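Long-range contacts in triacylglycerol lipase (Clostridium botulinum, PDB 5AH1), which hydrolyses synthetic polyesters and probably triacylglycerols as a zinc-binding enzyme of the alpha/beta-hydrolase fold: residues I221-S225 with L447-R452; A132-Y136 with S211-E215; I36-I40 with G254-K259; G343-A347 with A360-R365. All coordinates share one frame; numbering follows the deposited sequence. Where two conformers were deposited one is given.

Contact 1: residues I221-S225 with L447-R452; sequences IHSVS and LSNLSR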
loop_
_atom_site.group_PDB
_atom_site.type_symbol
_atom_site.label_atom_id
_atom_site.label_comp_id
_atom_site.label_asym_id
_atom_site.label_seq_id
_atom_site.Cartn_x
_atom_site.Cartn_y
_atom_site.Cartn_z
ATOM N N ILE A 221 -15.972 8.466 -0.283
ATOM C CA ILE A 221 -14.603 8.626 -0.751
ATOM C C ILE A 221 -14.573 9.612 -1.919
ATOM O O ILE A 221 -15.188 9.371 -2.951
ATOM C CB ILE A 221 -14.015 7.282 -1.209
ATOM C CG1 ILE A 221 -14.234 6.192 -0.138
ATOM C CG2 ILE A 221 -12.571 7.480 -1.546
ATOM C CD1 ILE A 221 -13.680 6.515 1.228
ATOM N N HIS A 222 -13.896 10.739 -1.738
ATOM C CA HIS A 222 -13.800 11.719 -2.812
ATOM C C HIS A 222 -12.674 11.401 -3.790
ATOM O O HIS A 222 -12.812 11.622 -4.997
ATOM C CB HIS A 222 -13.615 13.125 -2.242
ATOM C CG HIS A 222 -13.921 14.205 -3.219
ATOM N ND1 HIS A 222 -15.056 14.197 -3.999
ATOM C CD2 HIS A 222 -13.254 15.341 -3.528
ATOM C CE1 HIS A 222 -15.075 15.285 -4.746
ATOM N NE2 HIS A 222 -13.985 15.983 -4.492
ATOM N N SER A 223 -11.553 10.911 -3.274
ATOM C CA SER A 223 -10.440 10.526 -4.108
ATOM C C SER A 223 -9.696 9.349 -3.525
ATOM O O SER A 223 -9.681 9.130 -2.320
ATOM C CB SER A 223 -9.475 11.699 -4.302
ATOM O OG SER A 223 -8.743 11.984 -3.126
ATOM N N VAL A 224 -9.067 8.625 -4.439
ATOM C CA VAL A 224 -8.186 7.500 -4.162
ATOM C C VAL A 224 -6.859 7.784 -4.853
ATOM O O VAL A 224 -6.818 7.985 -6.062
ATOM C CB VAL A 224 -8.796 6.199 -4.728
ATOM C CG1 VAL A 224 -7.762 5.072 -4.849
ATOM C CG2 VAL A 224 -9.967 5.779 -3.876
ATOM N N SER A 225 -5.780 7.834 -4.076
ATOM C CA SER A 225 -4.443 8.058 -4.602
ATOM C C SER A 225 -3.574 6.865 -4.256
ATOM O O SER A 225 -3.432 6.532 -3.073
ATOM C CB SER A 225 -3.817 9.311 -3.999
ATOM O OG SER A 225 -4.498 10.485 -4.378
ATOM N N LEU A 447 -5.226 18.260 -3.569
ATOM C CA LEU A 447 -6.462 17.510 -3.376
ATOM C C LEU A 447 -7.625 18.375 -2.864
ATOM O O LEU A 447 -8.804 18.115 -3.165
ATOM C CB LEU A 447 -6.218 16.328 -2.431
ATOM C CG LEU A 447 -5.301 15.228 -2.973
ATOM C CD1 LEU A 447 -4.995 14.219 -1.871
ATOM C CD2 LEU A 447 -5.910 14.512 -4.174
ATOM N N SER A 448 -7.305 19.408 -2.089
ATOM C CA SER A 448 -8.332 20.298 -1.535
ATOM C C SER A 448 -9.081 21.107 -2.609
ATOM O O SER A 448 -10.154 21.646 -2.338
ATOM C CB SER A 448 -7.719 21.269 -0.520
ATOM O OG SER A 448 -7.112 22.382 -1.156
ATOM N N ASN A 449 -8.536 21.171 -3.820
ATOM C CA ASN A 449 -9.191 21.885 -4.907
ATOM C C ASN A 449 -10.249 21.061 -5.629
ATOM O O ASN A 449 -11.028 21.620 -6.384
ATOM C CB ASN A 449 -8.192 22.366 -5.940
ATOM C CG ASN A 449 -7.217 23.354 -5.388
ATOM O OD1 ASN A 449 -7.565 24.498 -5.076
ATOM N ND2 ASN A 449 -5.979 22.932 -5.270
ATOM N N LEU A 450 -10.259 19.744 -5.432
ATOM C CA LEU A 450 -11.132 18.895 -6.222
ATOM C C LEU A 450 -12.602 19.199 -6.014
ATOM O O LEU A 450 -13.088 19.200 -4.886
ATOM C CB LEU A 450 -10.875 17.431 -5.891
ATOM C CG LEU A 450 -9.516 16.895 -6.328
ATOM C CD1 LEU A 450 -9.287 15.555 -5.641
ATOM C CD2 LEU A 450 -9.403 16.759 -7.843
ATOM N N SER A 451 -13.313 19.433 -7.116
ATOM C CA SER A 451 -14.718 19.819 -7.062
ATOM C C SER A 451 -15.650 18.603 -7.040
ATOM O O SER A 451 -15.230 17.458 -7.230
ATOM C CB SER A 451 -15.060 20.727 -8.242
ATOM O OG SER A 451 -14.837 20.062 -9.466
ATOM N N ARG A 452 -16.930 18.867 -6.802
ATOM C CA ARG A 452 -17.899 17.807 -6.556
ATOM C C ARG A 452 -18.226 17.023 -7.829
ATOM O O ARG A 452 -18.181 17.569 -8.942
ATOM C CB ARG A 452 -19.185 18.413 -5.991
ATOM C CG ARG A 452 -20.049 19.065 -7.067
ATOM C CD ARG A 452 -21.180 19.909 -6.495
ATOM N NE ARG A 452 -22.349 19.119 -6.100
ATOM C CZ ARG A 452 -23.258 18.637 -6.946
ATOM N NH1 ARG A 452 -23.135 18.835 -8.257
ATOM N NH2 ARG A 452 -24.291 17.940 -6.483
#

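Contact 2: residues A132-Y136 with S211-E215; sequences ACELY and SPLFE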
loop_
_atom_site.group_PDB
_atom_site.type_symbol
_atom_site.label_atom_id
_atom_site.label_comp_id
_atom_site.label_asym_id
_atom_site.label_seq_id
_atom_site.Cartn_x
_atom_site.Cartn_y
_atom_site.Cartn_z
ATOM N N ALA A 132 -9.290 -4.233 3.840
ATOM C CA ALA A 132 -10.376 -3.295 3.598
ATOM C C ALA A 132 -11.421 -3.326 4.721
ATOM O O ALA A 132 -11.909 -2.279 5.145
ATOM C CB ALA A 132 -11.017 -3.543 2.248
ATOM N N CYS A 133 -11.761 -4.524 5.198
ATOM C CA CYS A 133 -12.679 -4.653 6.316
ATOM C C CYS A 133 -12.087 -4.024 7.565
ATOM O O CYS A 133 -12.788 -3.383 8.342
ATOM C CB CYS A 133 -12.998 -6.126 6.581
ATOM S SG CYS A 133 -13.883 -6.970 5.224
ATOM N N GLU A 134 -10.789 -4.227 7.767
ATOM C CA GLU A 134 -10.091 -3.616 8.894
ATOM C C GLU A 134 -10.073 -2.094 8.756
ATOM O O GLU A 134 -10.271 -1.383 9.741
ATOM C CB GLU A 134 -8.690 -4.194 9.006
ATOM C CG GLU A 134 -8.726 -5.682 9.370
ATOM C CD GLU A 134 -7.467 -6.430 8.998
ATOM O OE1 GLU A 134 -6.480 -5.815 8.550
ATOM O OE2 GLU A 134 -7.460 -7.672 9.169
ATOM N N LEU A 135 -9.835 -1.598 7.548
ATOM C CA LEU A 135 -9.810 -0.161 7.296
ATOM C C LEU A 135 -11.165 0.499 7.590
ATOM O O LEU A 135 -11.236 1.564 8.213
ATOM C CB LEU A 135 -9.389 0.093 5.851
ATOM C CG LEU A 135 -9.295 1.544 5.405
ATOM C CD1 LEU A 135 -8.378 2.343 6.312
ATOM C CD2 LEU A 135 -8.814 1.590 3.962
ATOM N N TYR A 136 -12.240 -0.151 7.152
ATOM C CA TYR A 136 -13.589 0.292 7.482
ATOM C C TYR A 136 -13.772 0.474 8.991
ATOM O O TYR A 136 -14.161 1.550 9.456
ATOM C CB TYR A 136 -14.616 -0.689 6.896
ATOM C CG TYR A 136 -16.028 -0.402 7.320
ATOM C CD1 TYR A 136 -16.802 0.544 6.666
ATOM C CD2 TYR A 136 -16.593 -1.079 8.383
ATOM C CE1 TYR A 136 -18.095 0.814 7.076
ATOM C CE2 TYR A 136 -17.877 -0.813 8.805
ATOM C CZ TYR A 136 -18.625 0.145 8.152
ATOM O OH TYR A 136 -19.912 0.399 8.564
ATOM N N SER A 211 -22.332 -6.602 8.050
ATOM C CA SER A 211 -21.629 -5.324 8.142
ATOM C C SER A 211 -22.206 -4.345 7.130
ATOM O O SER A 211 -22.394 -4.702 5.968
ATOM C CB SER A 211 -20.144 -5.495 7.840
ATOM O OG SER A 211 -19.512 -4.224 7.865
ATOM N N PRO A 212 -22.431 -3.082 7.536
ATOM C CA PRO A 212 -22.888 -2.089 6.557
ATOM C C PRO A 212 -21.951 -1.986 5.355
ATOM O O PRO A 212 -22.399 -1.627 4.258
ATOM C CB PRO A 212 -22.889 -0.789 7.359
ATOM C CG PRO A 212 -23.193 -1.240 8.782
ATOM C CD PRO A 212 -22.454 -2.557 8.917
ATOM N N LEU A 213 -20.665 -2.278 5.552
ATOM C CA LEU A 213 -19.698 -2.233 4.459
ATOM C C LEU A 213 -20.187 -3.003 3.237
ATOM O O LEU A 213 -19.966 -2.603 2.097
ATOM C CB LEU A 213 -18.333 -2.768 4.914
ATOM C CG LEU A 213 -17.245 -2.828 3.830
ATOM C CD1 LEU A 213 -17.009 -1.438 3.215
ATOM C CD2 LEU A 213 -15.957 -3.403 4.388
ATOM N N PHE A 214 -20.821 -4.141 3.464
ATOM C CA PHE A 214 -21.152 -5.034 2.367
ATOM C C PHE A 214 -22.480 -4.714 1.679
ATOM O O PHE A 214 -22.830 -5.377 0.703
ATOM C CB PHE A 214 -21.147 -6.493 2.848
ATOM C CG PHE A 214 -19.853 -6.905 3.499
ATOM C CD1 PHE A 214 -18.642 -6.711 2.851
ATOM C CD2 PHE A 214 -19.838 -7.476 4.765
ATOM C CE1 PHE A 214 -17.454 -7.059 3.447
ATOM C CE2 PHE A 214 -18.646 -7.825 5.361
ATOM C CZ PHE A 214 -17.457 -7.610 4.709
ATOM N N GLU A 215 -23.214 -3.709 2.161
ATOM C CA GLU A 215 -24.542 -3.444 1.610
ATOM C C GLU A 215 -24.531 -2.524 0.392
ATOM O O GLU A 215 -25.473 -2.549 -0.390
ATOM C CB GLU A 215 -25.488 -2.959 2.717
ATOM C CG GLU A 215 -25.748 -4.033 3.779
ATOM C CD GLU A 215 -26.799 -3.652 4.826
ATOM O OE1 GLU A 215 -26.616 -2.633 5.526
ATOM O OE2 GLU A 215 -27.809 -4.380 4.969
#

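Contact 3: residues I36-I40 with G254-K259; sequences IDNLI and GTITGK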
loop_
_atom_site.group_PDB
_atom_site.type_symbol
_atom_site.label_atom_id
_atom_site.label_comp_id
_atom_site.label_asym_id
_atom_site.label_seq_id
_atom_site.Cartn_x
_atom_site.Cartn_y
_atom_site.Cartn_z
ATOM N N ILE A 36 20.489 -12.297 7.706
ATOM C CA ILE A 36 20.242 -11.033 8.386
ATOM C C ILE A 36 21.530 -10.218 8.554
ATOM O O ILE A 36 21.519 -8.999 8.401
ATOM C CB ILE A 36 19.539 -11.247 9.753
ATOM C CG1 ILE A 36 19.143 -9.909 10.384
ATOM C CG2 ILE A 36 20.417 -12.027 10.711
ATOM C CD1 ILE A 36 18.101 -9.144 9.606
ATOM N N ASP A 37 22.646 -10.886 8.845
ATOM C CA ASP A 37 23.898 -10.168 9.074
ATOM C C ASP A 37 24.333 -9.403 7.825
ATOM O O ASP A 37 24.699 -8.233 7.902
ATOM C CB ASP A 37 25.004 -11.117 9.532
ATOM C CG ASP A 37 24.704 -11.749 10.874
ATOM O OD1 ASP A 37 23.969 -11.139 11.683
ATOM O OD2 ASP A 37 25.194 -12.867 11.118
ATOM N N ASN A 38 24.283 -10.060 6.675
ATOM C CA ASN A 38 24.672 -9.415 5.431
ATOM C C ASN A 38 23.736 -8.275 5.046
ATOM O O ASN A 38 24.164 -7.281 4.473
ATOM C CB ASN A 38 24.751 -10.447 4.308
ATOM C CG ASN A 38 26.031 -11.256 4.350
ATOM O OD1 ASN A 38 27.048 -10.811 4.893
ATOM N ND2 ASN A 38 25.990 -12.450 3.771
ATOM N N LEU A 39 22.460 -8.409 5.374
ATOM C CA LEU A 39 21.510 -7.324 5.135
ATOM C C LEU A 39 21.792 -6.089 5.919
ATOM O O LEU A 39 21.812 -4.991 5.369
ATOM C CB LEU A 39 20.094 -7.775 5.489
ATOM C CG LEU A 39 19.575 -8.859 4.576
ATOM C CD1 LEU A 39 18.075 -9.072 4.769
ATOM C CD2 LEU A 39 19.879 -8.473 3.174
ATOM N N ILE A 40 21.948 -6.268 7.217
ATOM C CA ILE A 40 22.272 -5.173 8.098
ATOM C C ILE A 40 23.553 -4.521 7.611
ATOM O O ILE A 40 23.662 -3.299 7.570
ATOM C CB ILE A 40 22.444 -5.686 9.542
ATOM C CG1 ILE A 40 21.096 -6.157 10.099
ATOM C CG2 ILE A 40 23.075 -4.621 10.448
ATOM C CD1 ILE A 40 20.068 -5.066 10.258
ATOM N N GLY A 254 14.234 -5.229 9.870
ATOM C CA GLY A 254 15.393 -5.208 10.740
ATOM C C GLY A 254 16.401 -4.120 10.405
ATOM O O GLY A 254 17.094 -3.650 11.305
ATOM N N THR A 255 16.503 -3.719 9.134
ATOM C CA THR A 255 17.431 -2.647 8.769
ATOM C C THR A 255 16.961 -1.328 9.359
ATOM O O THR A 255 17.742 -0.390 9.484
ATOM C CB THR A 255 17.620 -2.481 7.228
ATOM O OG1 THR A 255 16.427 -1.965 6.617
ATOM C CG2 THR A 255 18.016 -3.800 6.590
ATOM N N ILE A 256 15.681 -1.265 9.716
ATOM C CA ILE A 256 15.099 -0.086 10.339
ATOM C C ILE A 256 15.107 -0.202 11.857
ATOM O O ILE A 256 15.499 0.734 12.546
ATOM C CB ILE A 256 13.657 0.145 9.842
ATOM C CG1 ILE A 256 13.656 0.349 8.327
ATOM C CG2 ILE A 256 13.019 1.330 10.547
ATOM C CD1 ILE A 256 14.565 1.447 7.842
ATOM N N THR A 257 14.683 -1.343 12.393
ATOM C CA THR A 257 14.590 -1.481 13.846
ATOM C C THR A 257 15.953 -1.690 14.491
ATOM O O THR A 257 16.146 -1.349 15.660
ATOM C CB THR A 257 13.700 -2.676 14.262
ATOM O OG1 THR A 257 14.249 -3.895 13.754
ATOM C CG2 THR A 257 12.298 -2.509 13.725
ATOM N N GLY A 258 16.893 -2.233 13.720
ATOM C CA GLY A 258 18.108 -2.815 14.273
ATOM C C GLY A 258 17.901 -4.318 14.397
ATOM O O GLY A 258 16.773 -4.760 14.603
ATOM N N LYS A 259 18.964 -5.112 14.277
ATOM C CA LYS A 259 18.792 -6.562 14.142
ATOM C C LYS A 259 18.306 -7.229 15.425
ATOM O O LYS A 259 17.674 -8.286 15.387
ATOM C CB LYS A 259 20.075 -7.242 13.645
ATOM C CG LYS A 259 21.171 -7.439 14.684
ATOM C CD LYS A 259 22.234 -8.422 14.189
ATOM C CE LYS A 259 22.850 -7.971 12.880
ATOM N NZ LYS A 259 24.060 -8.759 12.524
HETATM O O HOH W 1 25.232 -7.067 10.424
#

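Contact 4: residues G343-A347 with A360-R365; sequences GHSVA and ANLMGR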
loop_
_atom_site.group_PDB
_atom_site.type_symbol
_atom_site.label_atom_id
_atom_site.label_comp_id
_atom_site.label_asym_id
_atom_site.label_seq_id
_atom_site.Cartn_x
_atom_site.Cartn_y
_atom_site.Cartn_z
ATOM N N GLY A 343 19.671 -5.578 -21.776
ATOM C CA GLY A 343 18.305 -5.101 -21.775
ATOM C C GLY A 343 17.598 -5.270 -20.440
ATOM O O GLY A 343 16.482 -4.783 -20.268
ATOM N N HIS A 344 18.230 -5.949 -19.489
ATOM C CA HIS A 344 17.646 -6.110 -18.161
ATOM C C HIS A 344 17.667 -4.775 -17.426
ATOM O O HIS A 344 18.492 -3.914 -17.720
ATOM C CB HIS A 344 18.425 -7.137 -17.350
ATOM C CG HIS A 344 18.363 -8.516 -17.919
ATOM N ND1 HIS A 344 19.388 -9.426 -17.778
ATOM C CD2 HIS A 344 17.397 -9.142 -18.629
ATOM C CE1 HIS A 344 19.057 -10.554 -18.380
ATOM N NE2 HIS A 344 17.855 -10.408 -18.907
ATOM N N SER A 345 16.749 -4.607 -16.473
ATOM C CA SER A 345 16.772 -3.455 -15.568
ATOM C C SER A 345 17.573 -3.797 -14.322
ATOM O O SER A 345 17.447 -4.893 -13.771
ATOM C CB SER A 345 15.366 -3.011 -15.167
ATOM O OG SER A 345 14.707 -2.334 -16.225
ATOM N N VAL A 346 18.397 -2.853 -13.890
ATOM C CA VAL A 346 19.251 -3.017 -12.724
ATOM C C VAL A 346 19.158 -1.801 -11.821
ATOM O O VAL A 346 18.800 -0.707 -12.259
ATOM C CB VAL A 346 20.716 -3.244 -13.125
ATOM C CG1 VAL A 346 20.818 -4.493 -13.955
ATOM C CG2 VAL A 346 21.261 -2.059 -13.891
ATOM N N ALA A 347 19.459 -1.988 -10.544
ATOM C CA ALA A 347 19.399 -0.881 -9.594
ATOM C C ALA A 347 20.288 0.285 -9.999
ATOM O O ALA A 347 21.432 0.081 -10.422
ATOM C CB ALA A 347 19.828 -1.370 -8.230
ATOM N N ALA A 360 15.365 -5.740 -7.027
ATOM C CA ALA A 360 15.318 -4.977 -8.272
ATOM C C ALA A 360 15.939 -5.762 -9.416
ATOM O O ALA A 360 15.421 -5.776 -10.520
ATOM C CB ALA A 360 16.042 -3.659 -8.106
ATOM N N ASN A 361 17.066 -6.409 -9.151
ATOM C CA ASN A 361 17.775 -7.099 -10.214
ATOM C C ASN A 361 17.028 -8.367 -10.640
ATOM O O ASN A 361 16.990 -8.687 -11.828
ATOM C CB ASN A 361 19.229 -7.351 -9.804
ATOM C CG ASN A 361 20.002 -6.034 -9.608
ATOM O OD1 ASN A 361 19.586 -4.978 -10.111
ATOM N ND2 ASN A 361 21.099 -6.085 -8.857
ATOM N N LEU A 362 16.419 -9.086 -9.700
ATOM C CA LEU A 362 15.626 -10.247 -10.099
ATOM C C LEU A 362 14.366 -9.865 -10.870
ATOM O O LEU A 362 14.070 -10.459 -11.893
ATOM C CB LEU A 362 15.303 -11.156 -8.899
ATOM C CG LEU A 362 16.477 -11.999 -8.371
ATOM C CD1 LEU A 362 15.982 -13.061 -7.433
ATOM C CD2 LEU A 362 17.327 -12.651 -9.485
ATOM N N MET A 363 13.621 -8.874 -10.398
ATOM C CA MET A 363 12.484 -8.404 -11.171
ATOM C C MET A 363 12.938 -7.877 -12.534
ATOM O O MET A 363 12.239 -8.010 -13.527
ATOM C CB MET A 363 11.759 -7.271 -10.448
ATOM C CG MET A 363 10.757 -7.709 -9.405
ATOM S SD MET A 363 9.809 -6.302 -8.744
ATOM C CE MET A 363 11.066 -5.696 -7.712
ATOM N N GLY A 364 14.120 -7.267 -12.560
ATOM C CA GLY A 364 14.635 -6.627 -13.758
ATOM C C GLY A 364 15.041 -7.583 -14.865
ATOM O O GLY A 364 15.424 -7.139 -15.950
ATOM N N ARG A 365 14.952 -8.883 -14.607
ATOM C CA ARG A 365 15.220 -9.874 -15.648
ATOM C C ARG A 365 14.211 -11.014 -15.643
ATOM O O ARG A 365 14.428 -12.055 -16.274
ATOM C CB ARG A 365 16.627 -10.443 -15.497
ATOM C CG ARG A 365 16.836 -11.296 -14.246
ATOM C CD ARG A 365 18.319 -11.561 -14.020
ATOM N NE ARG A 365 19.010 -10.294 -13.818
ATOM C CZ ARG A 365 20.304 -10.090 -14.018
ATOM N NH1 ARG A 365 21.077 -11.086 -14.435
ATOM N NH2 ARG A 365 20.812 -8.878 -13.804
HETATM O O HOH W 2 18.370 -7.446 -13.827
#

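Contact 1: residues I221-S225 with L447-R452
In the alpha/beta-hydrolase core, strand 221-227 of the central parallel sheet is covered on one side by the last helix, 437-448, and by the tail that follows it. His222 and Leu450 meet at the entry to the strand. The imidazole has CG anti to the backbone N (chi1 -162°), which carries the ring out to the tail, where its edge faces backbone carbonyls. NE2 gives a weak hydrogen bond to Leu450 O at 3.4 Å, with an N-H...O angle of 153°, and CE1 of His222 lies 3.3 Å from Ser451 O; these carbonyls also accept from Asn76 and Tyr327, respectively. Leu450 CB packs 3.7 Å from His222 NE2, the two side chains crossing obliquely. Tyr78 and Tyr327 add edge-to-face ring contacts, a setting that suits a flat, polar side chain.

Deeper in, Leu447 CD2 rests 3.9 Å from Ser223 OG, and Leu450 CD1 lies 4.1 Å from Ser223 CB. Both leucines offer branched methyls to a small serine. The buried hydroxyls have partners beyond the contact: Ser223 OG bonds to His177 and Ser225 OG to Tyr443. Apolar side chains from a helix and its tail, laid over a parallel strand, are typical of the three-layer alpha/beta/alpha sandwich of these hydrolases.

Contact 2: residues A132-Y136 with S211-E215
Tyr136 and Leu213 form the centre of this largely apolar contact between helix 128-140 and the loop that leads to strand 221-227. The main interaction is CH-pi: Leu213 CB sits 4.0 Å from the centroid of the Tyr136 ring and only 8° off its normal, almost squarely over the middle of one face. A chi1 of 173° swings the tyrosine ring clear of its own backbone N and along the loop, while the leucine runs past it in the opposite direction.

Van der Waals contacts extend from this pair. Leu213 CD2 reaches back to the helix, 3.9 Å from Tyr136 CB and 4.0 Å from Cys133 CA, and Leu194 and Leu195 of helix 183-197 also touch this leucine. At the far end of the tyrosine, the hydroxyl OH rests against the proline ring, 3.4 Å from Pro212 CB.

A sulfur-aromatic contact makes the second point of attachment. Cys133 SG approaches the edge of the Phe214 ring, 3.7 Å from CZ; its small, polarisable sulfur lets that edge come close to the helix. Trp129, one turn before Cys133, meets the Phe214 ring with the planes nearly parallel.

Hydrogen bonding shapes the loop itself. Ser211 OG accepts from Leu213 N at 3.2 Å, an ST turn that probably helps hold the loop in the shape that turns Leu213 to the helix. Helix 128-140 also carries Asp130, which binds zinc with His150, His156 and Asp302, a two-Asp, two-His site as in the zinc-containing bacterial lipases of the Geobacillus type.

Contact 3: residues I36-I40 with G254-K259
Lys259 and Asp37 supply the charged part of the contact between helix 36-42 and the end of helix 242-257. Their salt bridge is unusually short as modelled, with Lys259 NZ 2.5 Å from Asp37 OD1, and the ammonium comes from above the carboxylate plane, 35° out of it. A bend at chi3 (57°) turns the end of the lysine chain toward the aspartate. One water adds a second link: it accepts from Lys259 NZ at 2.9 Å and donates to Asp37 O at 2.8 Å, tying the lysine to both the side chain and the backbone of Asp37.

Apolar contacts run beside the ion pair. The aliphatic part of Lys259 crosses Ile40, whose CG1 lies 3.8 Å from Lys259 CE, and Ile36 CG1 is 4.3 Å from Lys259 CB. Ile40 CD1 reaches the other helix, 3.5 Å from Gly254 O and 3.9 Å from Thr255 CA. Glycine at 254 suits this close approach, because a CB there would come tight against Ile36 CD1.

The helix ends at Gly258, whose positive phi, readily adopted by glycine, accompanies the turn that brings Lys259 to face helix 36-42. Here the side chain of Thr257 donates from OG1 to Gly258 O at 2.8 Å. With Asp37 exposed and the isoleucines only partly buried, the chemistry implies a junction that joins a solvent-facing ion pair to a hydrophobic seam, in which the lysine's methylenes and its charge both contribute.

Contact 4: residues G343-A347 with A360-R365
With CG between its backbone N and carbonyl carbon (chi1 68°) and a further bend at chi3, Arg365, in one of its two modelled conformers, folds back over His344. Its CB stands over the centre of the imidazole, 3.4 Å from the ring centroid and 8° off the normal, a close CH-pi contact. In this conformer the guanidinium also turns one face to the ring, with CZ 3.9 Å from His344 ND1 and the two planes 36° apart; a bond from Arg365 NE to Asn361 O helps place it.

Beyond this CH-pi contact, polar bonds fasten the two segments. Ser345 N donates to Gly364 O at 2.9 Å, and Ala347 N donates to Asn361 OD1 at 3.0 Å in the carbonyl plane, so the asparagine amide meets a strand N-H that points toward the helix. Strand 345-347 pairs with 336-338, and the contact joins this small antiparallel sheet to helix 357-363, which follows 345-347 in the chain. Gly364 lets the backbones come close: its CA makes a CA-H...O contact of 3.3 Å to Ser345 O, where any side chain would collide. A water donates to Ser345 O and Asn361 O and, in the same conformer, accepts from Arg365 NH2, while Ala347 CB touches Ala360 CB at 4.4 Å.

In the fold
Contacts 1 and 2 are mostly buried and belong to the main alpha/beta body: contact 1 covers a strand of the central sheet, contact 2 joins a helix to a loop. Helix 183-197 connects them, touching Ile221 and Val224 of the first and Leu213 of the second. Contacts 3 and 4 are only partly buried and lie about 23 Å apart between centres. Their chemistry follows this placement. Contact 2 relies on CH-pi and sulfur-aromatic packing, contact 1 adds one weak hydrogen bond to leucine packing, contact 3 has a salt bridge, and contact 4 combines backbone and amide hydrogen bonds with a CH-pi contact on a histidine. Water takes part in contacts 3 and 4.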